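Local coordinates for protein SCO1 homolog 1, mitochondrial (Arabidopsis thaliana, PDB 6N5U) that binds copper(I) through its thioredoxin-fold domain and is thought to act as a Sco-type metallochaperone that helps insert copper into cytochrome c oxidase, at residues A[11-16]-A[97-102]; A[38-43]-A[83-88]; A[75-80]-A[101-106]; A[114-119]-A[128-133]. One frame throughout, in Å; residues are numbered along the deposited sequence.

Overall arrangement
The chain is the thioredoxin-fold, copper-binding part of a longer mitochondrial inner-membrane protein. Interaction 1 is the most buried of the four, a backbone pairing in the central sheet lined by apolar side chains. Interaction 3 ends on the same turn after strand 97-100, Gly101 and Ser102 being common to both, but has no hydrogen bond across it and relies on a proline. Interactions 2 and 4 both reach the copper: interaction 2 brings Cys42 in a partly buried loop packed on helix 82-89, interaction 4 His131 in a hairpin largely on the surface, where backbone bonds and exposed polar groups dominate. Asp80 of interaction 3 bonds to Thr40 of interaction 2, and Glu78 to Lys119 of interaction 4.

Interaction 1. Residues A[11-16]-A[97-102]; sequences GPFSLI and IGLTGS
Ile16 and Thr100 form an antiparallel hydrogen-bonded pair, although the short axes of strands 14-16 and 97-100 run at 116° to each other, so the two chains splay apart soon after this one bridge. The pairing adds strand 14-17 to the central mixed sheet of the thioredoxin fold, beside the core strand 97-100. Both bonds of the pair are equally long: Ile16 N to Thr100 O spans 2.9 Å and Thr100 N to Ile16 O 2.9 Å. The donor of the first stands well above the carbonyl plane, whereas that of the second is only slightly tilted from it. On one face of the sheet Ile16 and Thr100 lie side by side, next to Val82 of helix 82-89, and Thr100 OG1 is bonded to the backbone oxygen of Asp80. Ile16 CD1 reaches across to Gly101 CA at 3.8 Å, just past the paired residue. Leu15 points to the opposite face, where helix 103-112 supplies Ile106 and Val109. A chi1 of -66° puts its CG beside the backbone N and turns the branch toward strand 97-100: CD2 lies against Thr100 O, while CD1 meets Leu99 CD1 at 3.8 Å, the two leucine side chains crossing nearly at right angles. Cut back to an alanine, Leu15 would lose both methyls, and Leu99 CD1 is likely to be left without this neighbour, with a gap opening beside Ile106 and Val109. Phe13 extends the apolar row, its CG lodged between the backbone N and the carbonyl carbon (chi1 61°), and its ring comes obliquely onto the same leucine methyl, with Phe13 CE1 4.0 Å from Leu99 CD1.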
loop_
_atom_site.group_PDB
_atom_site.type_symbol
_atom_site.label_atom_id
_atom_site.label_comp_id
_atom_site.label_asym_id
_atom_site.label_seq_id
_atom_site.Cartn_x
_atom_site.Cartn_y
_atom_site.Cartn_z
ATOM N N GLY A 11 10.959 2.688 -7.706
ATOM C CA GLY A 11 11.740 3.852 -8.079
ATOM C C GLY A 11 11.153 5.133 -7.543
ATOM O O GLY A 11 10.064 5.114 -6.961
ATOM N N PRO A 12 11.848 6.272 -7.776
ATOM C CA PRO A 12 11.347 7.573 -7.283
ATOM C C PRO A 12 9.903 7.946 -7.608
ATOM O O PRO A 12 9.383 7.652 -8.691
ATOM C CB PRO A 12 12.307 8.580 -7.917
ATOM C CG PRO A 12 13.568 7.814 -8.112
ATOM C CD PRO A 12 13.141 6.431 -8.474
ATOM N N PHE A 13 9.272 8.619 -6.647
ATOM C CA PHE A 13 7.914 9.137 -6.756
ATOM C C PHE A 13 7.804 10.442 -5.976
ATOM O O PHE A 13 8.611 10.685 -5.080
ATOM C CB PHE A 13 6.878 8.113 -6.246
ATOM C CG PHE A 13 6.978 7.693 -4.796
ATOM C CD1 PHE A 13 6.451 8.491 -3.784
ATOM C CD2 PHE A 13 7.525 6.462 -4.447
ATOM C CE1 PHE A 13 6.529 8.096 -2.450
ATOM C CE2 PHE A 13 7.581 6.057 -3.108
ATOM C CZ PHE A 13 7.082 6.879 -2.120
ATOM N N SER A 14 6.809 11.273 -6.320
ATOM C CA SER A 14 6.490 12.499 -5.606
ATOM C C SER A 14 4.982 12.464 -5.423
ATOM O O SER A 14 4.236 12.701 -6.369
ATOM C CB SER A 14 6.949 13.742 -6.363
ATOM O OG SER A 14 6.956 14.864 -5.493
ATOM N N LEU A 15 4.541 12.055 -4.233
ATOM C CA LEU A 15 3.127 11.898 -3.908
ATOM C C LEU A 15 2.724 12.804 -2.738
ATOM O O LEU A 15 3.579 13.489 -2.169
ATOM C CB LEU A 15 2.819 10.405 -3.600
ATOM C CG LEU A 15 2.958 9.408 -4.769
ATOM C CD1 LEU A 15 2.918 7.992 -4.287
ATOM C CD2 LEU A 15 1.861 9.587 -5.779
ATOM N N ILE A 16 1.418 12.835 -2.413
ATOM C CA ILE A 16 0.875 13.606 -1.298
ATOM C C ILE A 16 0.358 12.627 -0.255
ATOM O O ILE A 16 -0.448 11.748 -0.576
ATOM C CB ILE A 16 -0.195 14.638 -1.729
ATOM C CG1 ILE A 16 0.374 15.614 -2.778
ATOM C CG2 ILE A 16 -0.710 15.424 -0.518
ATOM C CD1 ILE A 16 -0.134 15.423 -4.141
ATOM N N ILE A 97 -0.181 4.726 6.545
ATOM C CA ILE A 97 0.072 5.913 5.715
ATOM C C ILE A 97 -0.724 5.772 4.403
ATOM O O ILE A 97 -0.721 4.704 3.783
ATOM C CB ILE A 97 1.612 6.022 5.437
ATOM C CG1 ILE A 97 2.388 6.330 6.740
ATOM C CG2 ILE A 97 1.954 7.029 4.314
ATOM C CD1 ILE A 97 3.925 6.422 6.578
ATOM N N GLY A 98 -1.364 6.852 3.988
ATOM C CA GLY A 98 -2.116 6.917 2.747
ATOM C C GLY A 98 -1.461 7.875 1.777
ATOM O O GLY A 98 -1.175 9.010 2.151
ATOM N N LEU A 99 -1.157 7.412 0.538
ATOM C CA LEU A 99 -0.527 8.210 -0.515
ATOM C C LEU A 99 -1.450 8.353 -1.684
ATOM O O LEU A 99 -2.080 7.394 -2.116
ATOM C CB LEU A 99 0.806 7.628 -0.991
ATOM C CG LEU A 99 1.914 7.352 0.029
ATOM C CD1 LEU A 99 3.142 6.798 -0.670
ATOM C CD2 LEU A 99 2.293 8.598 0.822
ATOM N N THR A 100 -1.526 9.559 -2.197
ATOM C CA THR A 100 -2.356 9.926 -3.329
ATOM C C THR A 100 -1.518 10.899 -4.218
ATOM O O THR A 100 -0.308 11.056 -3.980
ATOM C CB THR A 100 -3.711 10.467 -2.785
ATOM O OG1 THR A 100 -4.685 10.520 -3.830
ATOM C CG2 THR A 100 -3.587 11.833 -2.071
ATOM N N GLY A 101 -2.156 11.517 -5.221
ATOM C CA GLY A 101 -1.509 12.492 -6.088
ATOM C C GLY A 101 -2.343 12.885 -7.287
ATOM O O GLY A 101 -3.564 12.683 -7.306
ATOM N N SER A 102 -1.677 13.465 -8.292
ATOM C CA SER A 102 -2.285 13.853 -9.546
ATOM C C SER A 102 -2.414 12.570 -10.381
ATOM O O SER A 102 -1.600 11.662 -10.179
ATOM C CB SER A 102 -1.405 14.877 -10.266
ATOM O OG SER A 102 -0.241 14.314 -10.852
#

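Interaction 2. Residues A[38-43]-A[83-88]; sequences GFTHCP and QQVHEY. With CU1 (copper (I) ion), chain D.
The copper-binding loop of this thioredoxin fold, which supplies Cys42, leans on helix 82-89 through Thr40 and Tyr88. Thr40 lies over one face of the Tyr88 ring in a CH-pi contact, its CA 3.8 Å from the ring centroid and only 9° off the normal, and Thr40 CG2 comes within 3.6 Å of Tyr88 CD2. With CG anti to the backbone N (chi1 -172°), the tyrosine ring reaches out from the helix beneath the loop, where it also touches Cys46 and Leu50 and meets Phe92 edge-to-face. With a serine in place of Tyr88 the ring under Thr40 is gone, and a gap is likely to open between the loop and helix 45-64. One helical turn earlier, Gln84 bends at its second side-chain torsion and gives a nearly straight hydrogen bond, in its amide plane, from NE2 to Thr40 OG1 (2.9 Å). The same hydroxyl is bonded to Asp80 OD1, its stronger partner, so two groups grip it. The His41 ring lies near the Gln84 amide, their planes 16° apart. A type I turn from Phe39 to Cys42 brings the cysteine round to the metal, which Cys46 and His131 also bind; Cys42 SG is 2.3 Å from the copper ion.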
loop_
_atom_site.group_PDB
_atom_site.type_symbol
_atom_site.label_atom_id
_atom_site.label_comp_id
_atom_site.label_asym_id
_atom_site.label_seq_id
_atom_site.Cartn_x
_atom_site.Cartn_y
_atom_site.Cartn_z
ATOM N N GLY A 38 -4.329 0.353 -3.990
ATOM C CA GLY A 38 -5.773 0.179 -3.924
ATOM C C GLY A 38 -6.554 1.430 -4.241
ATOM O O GLY A 38 -5.991 2.378 -4.781
ATOM N N PHE A 39 -7.869 1.423 -3.928
ATOM C CA PHE A 39 -8.824 2.533 -4.112
ATOM C C PHE A 39 -9.921 2.492 -3.021
ATOM O O PHE A 39 -10.460 1.423 -2.750
ATOM C CB PHE A 39 -9.375 2.610 -5.549
ATOM C CG PHE A 39 -10.462 1.659 -5.998
ATOM C CD1 PHE A 39 -10.150 0.370 -6.417
ATOM C CD2 PHE A 39 -11.774 2.101 -6.153
ATOM C CE1 PHE A 39 -11.153 -0.496 -6.865
ATOM C CE2 PHE A 39 -12.775 1.239 -6.618
ATOM C CZ PHE A 39 -12.460 -0.055 -6.961
ATOM N N THR A 40 -10.196 3.636 -2.354
ATOM C CA THR A 40 -11.117 3.718 -1.211
ATOM C C THR A 40 -12.541 3.237 -1.523
ATOM O O THR A 40 -13.201 2.757 -0.620
ATOM C CB THR A 40 -11.129 5.125 -0.551
ATOM O OG1 THR A 40 -11.886 6.040 -1.333
ATOM C CG2 THR A 40 -9.731 5.673 -0.274
ATOM N N HIS A 41 -12.991 3.307 -2.765
ATOM C CA HIS A 41 -14.352 2.887 -3.113
ATOM C C HIS A 41 -14.467 1.402 -3.490
ATOM O O HIS A 41 -15.516 0.983 -3.993
ATOM C CB HIS A 41 -14.941 3.805 -4.212
ATOM C CG HIS A 41 -15.228 5.195 -3.731
ATOM N ND1 HIS A 41 -14.208 6.118 -3.582
ATOM C CD2 HIS A 41 -16.386 5.766 -3.331
ATOM C CE1 HIS A 41 -14.774 7.217 -3.109
ATOM N NE2 HIS A 41 -16.076 7.060 -2.949
ATOM N N CYS A 42 -13.414 0.604 -3.216
ATOM C CA CYS A 42 -13.366 -0.825 -3.500
ATOM C C CYS A 42 -14.295 -1.576 -2.571
ATOM O O CYS A 42 -14.170 -1.459 -1.343
ATOM C CB CYS A 42 -11.941 -1.354 -3.424
ATOM S SG CYS A 42 -11.714 -3.016 -4.131
ATOM N N PRO A 43 -15.237 -2.349 -3.157
ATOM C CA PRO A 43 -16.250 -3.040 -2.340
ATOM C C PRO A 43 -15.764 -4.146 -1.394
ATOM O O PRO A 43 -16.269 -4.207 -0.266
ATOM C CB PRO A 43 -17.223 -3.605 -3.383
ATOM C CG PRO A 43 -16.983 -2.804 -4.623
ATOM C CD PRO A 43 -15.518 -2.512 -4.599
ATOM N N GLN A 83 -8.280 14.109 2.071
ATOM C CA GLN A 83 -9.289 13.948 3.126
ATOM C C GLN A 83 -9.969 12.592 3.052
ATOM O O GLN A 83 -10.232 11.994 4.099
ATOM C CB GLN A 83 -10.324 15.074 3.054
ATOM C CG GLN A 83 -11.113 15.304 4.337
ATOM C CD GLN A 83 -12.352 16.166 4.100
ATOM O OE1 GLN A 83 -12.298 17.262 3.513
ATOM N NE2 GLN A 83 -13.504 15.679 4.554
ATOM N N GLN A 84 -10.238 12.107 1.817
ATOM C CA GLN A 84 -10.855 10.804 1.565
ATOM C C GLN A 84 -9.901 9.674 1.981
ATOM O O GLN A 84 -10.300 8.788 2.733
ATOM C CB GLN A 84 -11.287 10.683 0.090
ATOM C CG GLN A 84 -11.863 9.317 -0.301
ATOM C CD GLN A 84 -13.246 9.018 0.231
ATOM O OE1 GLN A 84 -13.867 9.813 0.923
ATOM N NE2 GLN A 84 -13.769 7.854 -0.097
ATOM N N VAL A 85 -8.640 9.740 1.533
ATOM C CA VAL A 85 -7.603 8.756 1.860
ATOM C C VAL A 85 -7.330 8.745 3.375
ATOM O O VAL A 85 -7.233 7.665 3.957
ATOM C CB VAL A 85 -6.311 8.957 1.012
ATOM C CG1 VAL A 85 -5.193 8.036 1.478
ATOM C CG2 VAL A 85 -6.589 8.738 -0.465
ATOM N N HIS A 86 -7.257 9.941 4.004
ATOM C CA HIS A 86 -7.028 10.101 5.441
ATOM C C HIS A 86 -8.105 9.393 6.264
ATOM O O HIS A 86 -7.771 8.611 7.151
ATOM C CB HIS A 86 -6.961 11.588 5.833
ATOM C CG HIS A 86 -6.621 11.796 7.272
ATOM N ND1 HIS A 86 -5.311 11.763 7.711
ATOM C CD2 HIS A 86 -7.441 11.968 8.334
ATOM C CE1 HIS A 86 -5.370 11.954 9.019
ATOM N NE2 HIS A 86 -6.633 12.083 9.441
ATOM N N GLU A 87 -9.385 9.669 5.961
ATOM C CA GLU A 87 -10.536 9.085 6.634
ATOM C C GLU A 87 -10.583 7.564 6.477
ATOM O O GLU A 87 -10.879 6.851 7.436
ATOM C CB GLU A 87 -11.838 9.757 6.146
ATOM C CG GLU A 87 -12.132 11.085 6.839
ATOM C CD GLU A 87 -13.255 11.935 6.266
ATOM O OE1 GLU A 87 -13.589 11.771 5.070
ATOM O OE2 GLU A 87 -13.790 12.788 7.011
ATOM N N TYR A 88 -10.224 7.074 5.287
ATOM C CA TYR A 88 -10.207 5.652 4.951
ATOM C C TYR A 88 -9.129 4.884 5.688
ATOM O O TYR A 88 -9.454 3.874 6.307
ATOM C CB TYR A 88 -10.060 5.482 3.433
ATOM C CG TYR A 88 -10.211 4.068 2.912
ATOM C CD1 TYR A 88 -11.462 3.454 2.849
ATOM C CD2 TYR A 88 -9.114 3.369 2.409
ATOM C CE1 TYR A 88 -11.614 2.172 2.325
ATOM C CE2 TYR A 88 -9.252 2.080 1.895
ATOM C CZ TYR A 88 -10.506 1.487 1.844
ATOM O OH TYR A 88 -10.650 0.212 1.345
HETATM CU CU CU1 D . -9.522 -2.923 -4.826
#

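Interaction 3. Residues A[75-80]-A[101-106]; sequences VDPERD and GSPEEI
Pro77 fits against the first turn of helix 103-112, resting its ring on Pro103 and Ile106 where the loop after strand 68-74 of the thioredoxin fold passes the helix start. Pro77 CG is the main point of touch, 3.7 Å from Pro103 CA and 3.8 Å from Ile106 CG1. Its neighbour Pro77 CB rests against the carbonyl of Gly101, 3.3 Å from O. Ile106 holds CG1 beside its backbone N and CG2 anti to it (chi1 -63°), so that both branches face the loop: CG1 takes the proline and CG2 lies 4.1 Å from Val75 CA. No hydrogen bond crosses this contact; it is one of shape and apolar surface.

The next shell fixes both partners. On the helix side Ser102 and Glu105 form a capping box, in which Glu105 N donates to Ser102 OG at 3.0 Å and Ser102 N to Glu105 OE1 at 3.3 Å, the latter oxygen being met from above its carboxylate plane. Glu105 uses its other oxygen in a salt bridge to Arg22, which ties the cap to the edge of the sheet. On the loop side Asp80 N bonds back to Asp76 O, four residues earlier, so the backbone turns tightly through Pro77. Asp76 is itself tied down: Tyr127 OH bonds to OD1, while Arg79 grips OD2 side-on with two nitrogens. Asp76 OD2 accepts from Arg79 NE, 2.9 Å away, on its syn lone pair, in the plane of the guanidinium.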
loop_
_atom_site.group_PDB
_atom_site.type_symbol
_atom_site.label_atom_id
_atom_site.label_comp_id
_atom_site.label_asym_id
_atom_site.label_seq_id
_atom_site.Cartn_x
_atom_site.Cartn_y
_atom_site.Cartn_z
ATOM N N VAL A 75 -4.961 4.134 -6.561
ATOM C CA VAL A 75 -5.026 3.989 -8.026
ATOM C C VAL A 75 -6.317 4.674 -8.541
ATOM O O VAL A 75 -6.710 4.474 -9.695
ATOM C CB VAL A 75 -4.864 2.535 -8.547
ATOM C CG1 VAL A 75 -3.477 1.976 -8.228
ATOM C CG2 VAL A 75 -5.987 1.610 -8.043
ATOM N N ASP A 76 -6.959 5.515 -7.671
ATOM C CA ASP A 76 -8.156 6.286 -8.017
ATOM C C ASP A 76 -8.018 7.735 -7.552
ATOM O O ASP A 76 -8.828 8.169 -6.731
ATOM C CB ASP A 76 -9.433 5.601 -7.491
ATOM C CG ASP A 76 -10.760 6.175 -7.954
ATOM O OD1 ASP A 76 -10.761 6.972 -8.901
ATOM O OD2 ASP A 76 -11.797 5.824 -7.356
ATOM N N PRO A 77 -7.054 8.530 -8.110
ATOM C CA PRO A 77 -6.892 9.920 -7.653
ATOM C C PRO A 77 -8.078 10.874 -7.907
ATOM O O PRO A 77 -8.129 11.944 -7.276
ATOM C CB PRO A 77 -5.626 10.380 -8.383
ATOM C CG PRO A 77 -5.542 9.527 -9.571
ATOM C CD PRO A 77 -6.029 8.201 -9.122
ATOM N N GLU A 78 -9.017 10.511 -8.818
ATOM C CA GLU A 78 -10.169 11.371 -9.141
ATOM C C GLU A 78 -11.138 11.481 -7.982
ATOM O O GLU A 78 -11.756 12.538 -7.812
ATOM C CB GLU A 78 -10.915 10.893 -10.400
ATOM C CG GLU A 78 -10.168 11.118 -11.711
ATOM C CD GLU A 78 -10.549 10.171 -12.839
ATOM O OE1 GLU A 78 -10.388 8.936 -12.681
ATOM O OE2 GLU A 78 -11.006 10.668 -13.892
ATOM N N ARG A 79 -11.285 10.390 -7.195
ATOM C CA ARG A 79 -12.211 10.316 -6.062
ATOM C C ARG A 79 -11.487 10.329 -4.724
ATOM O O ARG A 79 -11.992 10.886 -3.736
ATOM C CB ARG A 79 -13.099 9.060 -6.160
ATOM C CG ARG A 79 -14.224 9.182 -7.188
ATOM C CD ARG A 79 -15.223 8.032 -7.141
ATOM N NE ARG A 79 -14.570 6.742 -7.358
ATOM C CZ ARG A 79 -15.210 5.614 -7.631
ATOM N NH1 ARG A 79 -16.533 5.603 -7.743
ATOM N NH2 ARG A 79 -14.535 4.490 -7.803
ATOM N N ASP A 80 -10.324 9.685 -4.689
ATOM C CA ASP A 80 -9.515 9.547 -3.502
ATOM C C ASP A 80 -8.611 10.764 -3.283
ATOM O O ASP A 80 -7.433 10.763 -3.636
ATOM C CB ASP A 80 -8.724 8.224 -3.521
ATOM C CG ASP A 80 -9.503 6.902 -3.602
ATOM O OD1 ASP A 80 -10.773 6.937 -3.680
ATOM O OD2 ASP A 80 -8.850 5.838 -3.586
ATOM N N GLY A 101 -2.156 11.517 -5.221
ATOM C CA GLY A 101 -1.509 12.492 -6.088
ATOM C C GLY A 101 -2.343 12.885 -7.287
ATOM O O GLY A 101 -3.564 12.683 -7.306
ATOM N N SER A 102 -1.677 13.465 -8.292
ATOM C CA SER A 102 -2.285 13.853 -9.546
ATOM C C SER A 102 -2.414 12.570 -10.381
ATOM O O SER A 102 -1.600 11.662 -10.179
ATOM C CB SER A 102 -1.405 14.877 -10.266
ATOM O OG SER A 102 -0.241 14.314 -10.852
ATOM N N PRO A 103 -3.370 12.454 -11.346
ATOM C CA PRO A 103 -3.446 11.216 -12.146
ATOM C C PRO A 103 -2.137 10.833 -12.846
ATOM O O PRO A 103 -1.919 9.640 -13.097
ATOM C CB PRO A 103 -4.603 11.490 -13.118
ATOM C CG PRO A 103 -5.426 12.535 -12.452
ATOM C CD PRO A 103 -4.429 13.411 -11.747
ATOM N N GLU A 104 -1.272 11.844 -13.137
ATOM C CA GLU A 104 0.053 11.705 -13.765
ATOM C C GLU A 104 1.057 11.184 -12.735
ATOM O O GLU A 104 1.844 10.303 -13.053
ATOM C CB GLU A 104 0.518 13.058 -14.332
ATOM C CG GLU A 104 1.654 12.963 -15.336
ATOM C CD GLU A 104 2.417 14.256 -15.586
ATOM O OE1 GLU A 104 1.810 15.224 -16.103
ATOM O OE2 GLU A 104 3.627 14.299 -15.268
ATOM N N GLU A 105 1.026 11.729 -11.505
ATOM C CA GLU A 105 1.889 11.322 -10.391
ATOM C C GLU A 105 1.651 9.845 -10.064
ATOM O O GLU A 105 2.626 9.090 -9.922
ATOM C CB GLU A 105 1.653 12.211 -9.151
ATOM C CG GLU A 105 2.508 13.467 -9.149
ATOM C CD GLU A 105 2.200 14.538 -8.120
ATOM O OE1 GLU A 105 1.301 14.331 -7.277
ATOM O OE2 GLU A 105 2.864 15.598 -8.161
ATOM N N ILE A 106 0.355 9.439 -10.011
ATOM C CA ILE A 106 -0.128 8.072 -9.764
ATOM C C ILE A 106 0.291 7.139 -10.910
ATOM O O ILE A 106 0.637 5.987 -10.653
ATOM C CB ILE A 106 -1.667 8.068 -9.531
ATOM C CG1 ILE A 106 -2.083 8.877 -8.253
ATOM C CG2 ILE A 106 -2.272 6.653 -9.532
ATOM C CD1 ILE A 106 -1.482 8.443 -6.862
#

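Interaction 4. Residues A[114-119]-A[128-133]; sequences RVYYMK and LVDHSI. With CU1 (copper (I) ion), chain D.
Tyr117 and His131, a non-hydrogen-bonded antiparallel pair, put their side chains on the packed face of the contact, together with Val129. Tyr117 CB lies 4.0 Å from Val129 CG1, which sits at the edge of the tyrosine ring, and the ring runs on to Ile106 and Ala110 of helix 103-112. The backbone between these residues is closely knit. Met118 N donates to Asp130 O at 2.8 Å, in the carbonyl plane, and Asp130 N returns a bond to Met118 O. At the mouth of the pairing, Ser132 continues the pattern with its side chain: Tyr116 N donates to Ser132 OG at 2.8 Å, and Ser132 N donates to Tyr116 O at 3.1 Å. Strands 117-121 and 127-131 make a beta hairpin beside the thioredoxin core, and its inner face carries the histidine of the copper site, which Cys42 and Cys46 complete. His131 CG is set between the backbone N and the carbonyl carbon (chi1 63°), which drops the imidazole away from the neighbouring strand; ND1 donates to Ser132 O at 3.0 Å, and this bond probably helps fix the ring's rotation while NE2 binds the copper ion, which lies in the plane of the ring, at 2.5 Å. The other face is looser and open to solvent. There Tyr116 lies across Asp130, ring and carboxylate planes 88° apart, and its OH donates to Asp130 OD2 at 3.0 Å from above the carboxylate plane.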
loop_
_atom_site.group_PDB
_atom_site.type_symbol
_atom_site.label_atom_id
_atom_site.label_comp_id
_atom_site.label_asym_id
_atom_site.label_seq_id
_atom_site.Cartn_x
_atom_site.Cartn_y
_atom_site.Cartn_z
ATOM N N ARG A 114 5.310 -1.493 -11.562
ATOM C CA ARG A 114 4.737 -2.459 -12.511
ATOM C C ARG A 114 3.304 -2.852 -12.111
ATOM O O ARG A 114 2.943 -4.029 -12.071
ATOM C CB ARG A 114 5.659 -3.688 -12.735
ATOM C CG ARG A 114 7.177 -3.415 -12.867
ATOM C CD ARG A 114 7.476 -2.372 -13.909
ATOM N NE ARG A 114 8.892 -2.283 -14.229
ATOM C CZ ARG A 114 9.452 -1.216 -14.781
ATOM N NH1 ARG A 114 8.729 -0.127 -15.019
ATOM N NH2 ARG A 114 10.743 -1.222 -15.089
ATOM N N VAL A 115 2.501 -1.845 -11.788
ATOM C CA VAL A 115 1.116 -2.018 -11.368
ATOM C C VAL A 115 0.160 -1.678 -12.525
ATOM O O VAL A 115 0.290 -0.628 -13.166
ATOM C CB VAL A 115 0.806 -1.200 -10.075
ATOM C CG1 VAL A 115 -0.683 -1.215 -9.736
ATOM C CG2 VAL A 115 1.625 -1.714 -8.893
ATOM N N TYR A 116 -0.792 -2.582 -12.787
ATOM C CA TYR A 116 -1.848 -2.379 -13.764
ATOM C C TYR A 116 -3.026 -1.714 -13.021
ATOM O O TYR A 116 -3.361 -2.122 -11.908
ATOM C CB TYR A 116 -2.287 -3.740 -14.357
ATOM C CG TYR A 116 -3.710 -3.758 -14.877
ATOM C CD1 TYR A 116 -4.049 -3.111 -16.061
ATOM C CD2 TYR A 116 -4.724 -4.407 -14.173
ATOM C CE1 TYR A 116 -5.363 -3.083 -16.518
ATOM C CE2 TYR A 116 -6.037 -4.415 -14.642
ATOM C CZ TYR A 116 -6.352 -3.749 -15.814
ATOM O OH TYR A 116 -7.640 -3.745 -16.289
ATOM N N TYR A 117 -3.654 -0.715 -13.641
ATOM C CA TYR A 117 -4.847 -0.056 -13.110
ATOM C C TYR A 117 -5.667 0.514 -14.262
ATOM O O TYR A 117 -5.114 1.133 -15.177
ATOM C CB TYR A 117 -4.536 0.949 -11.978
ATOM C CG TYR A 117 -3.959 2.276 -12.404
ATOM C CD1 TYR A 117 -2.595 2.425 -12.634
ATOM C CD2 TYR A 117 -4.759 3.407 -12.486
ATOM C CE1 TYR A 117 -2.059 3.649 -13.033
ATOM C CE2 TYR A 117 -4.235 4.635 -12.881
ATOM C CZ TYR A 117 -2.883 4.755 -13.153
ATOM O OH TYR A 117 -2.377 5.965 -13.559
ATOM N N MET A 118 -6.963 0.230 -14.278
ATOM C CA MET A 118 -7.848 0.668 -15.355
ATOM C C MET A 118 -9.272 0.891 -14.850
ATOM O O MET A 118 -9.864 0.018 -14.224
ATOM C CB MET A 118 -7.855 -0.383 -16.459
ATOM C CG MET A 118 -8.559 0.045 -17.713
ATOM S SD MET A 118 -8.559 -1.310 -18.914
ATOM C CE MET A 118 -6.874 -1.142 -19.583
ATOM N N LYS A 119 -9.825 2.059 -15.144
ATOM C CA LYS A 119 -11.195 2.410 -14.792
ATOM C C LYS A 119 -12.151 1.476 -15.513
ATOM O O LYS A 119 -11.954 1.142 -16.695
ATOM C CB LYS A 119 -11.488 3.859 -15.165
ATOM C CG LYS A 119 -11.313 4.781 -13.989
ATOM C CD LYS A 119 -11.335 6.228 -14.375
ATOM C CE LYS A 119 -12.699 6.771 -14.666
ATOM N NZ LYS A 119 -12.668 8.236 -14.549
ATOM N N LEU A 128 -15.440 1.614 -11.023
ATOM C CA LEU A 128 -14.496 0.961 -10.135
ATOM C C LEU A 128 -13.164 0.997 -10.859
ATOM O O LEU A 128 -13.122 1.371 -12.021
ATOM C CB LEU A 128 -14.915 -0.487 -9.774
ATOM C CG LEU A 128 -16.214 -0.672 -8.975
ATOM C CD1 LEU A 128 -16.609 -2.108 -8.903
ATOM C CD2 LEU A 128 -16.117 -0.109 -7.608
ATOM N N VAL A 129 -12.081 0.733 -10.161
ATOM C CA VAL A 129 -10.752 0.652 -10.751
ATOM C C VAL A 129 -10.297 -0.813 -10.668
ATOM O O VAL A 129 -10.257 -1.397 -9.587
ATOM C CB VAL A 129 -9.713 1.658 -10.164
ATOM C CG1 VAL A 129 -8.336 1.448 -10.789
ATOM C CG2 VAL A 129 -10.177 3.105 -10.351
ATOM N N ASP A 130 -10.088 -1.425 -11.829
ATOM C CA ASP A 130 -9.596 -2.794 -11.938
ATOM C C ASP A 130 -8.076 -2.673 -11.796
ATOM O O ASP A 130 -7.458 -1.858 -12.477
ATOM C CB ASP A 130 -9.989 -3.365 -13.306
ATOM C CG ASP A 130 -9.675 -4.823 -13.519
ATOM O OD1 ASP A 130 -9.460 -5.534 -12.526
ATOM O OD2 ASP A 130 -9.659 -5.254 -14.682
ATOM N N HIS A 131 -7.486 -3.411 -10.863
ATOM C CA HIS A 131 -6.051 -3.281 -10.604
ATOM C C HIS A 131 -5.403 -4.544 -10.086
ATOM O O HIS A 131 -6.092 -5.511 -9.742
ATOM C CB HIS A 131 -5.788 -2.113 -9.624
ATOM C CG HIS A 131 -6.399 -2.336 -8.265
ATOM N ND1 HIS A 131 -5.677 -2.914 -7.236
ATOM C CD2 HIS A 131 -7.657 -2.094 -7.835
ATOM C CE1 HIS A 131 -6.500 -2.949 -6.207
ATOM N NE2 HIS A 131 -7.703 -2.458 -6.525
ATOM N N SER A 132 -4.063 -4.510 -10.019
ATOM C CA SER A 132 -3.199 -5.599 -9.563
ATOM C C SER A 132 -3.353 -5.724 -8.049
ATOM O O SER A 132 -3.289 -4.704 -7.350
ATOM C CB SER A 132 -1.742 -5.290 -9.900
ATOM O OG SER A 132 -1.549 -4.753 -11.197
ATOM N N ILE A 133 -3.624 -6.942 -7.547
ATOM C CA ILE A 133 -3.771 -7.176 -6.094
ATOM C C ILE A 133 -2.396 -7.584 -5.634
ATOM O O ILE A 133 -1.963 -8.735 -5.834
ATOM C CB ILE A 133 -4.911 -8.145 -5.716
ATOM C CG1 ILE A 133 -6.242 -7.612 -6.277
ATOM C CG2 ILE A 133 -4.980 -8.333 -4.193
ATOM C CD1 ILE A 133 -7.104 -8.638 -6.950
HETATM CU CU CU1 D . -9.522 -2.923 -4.826
#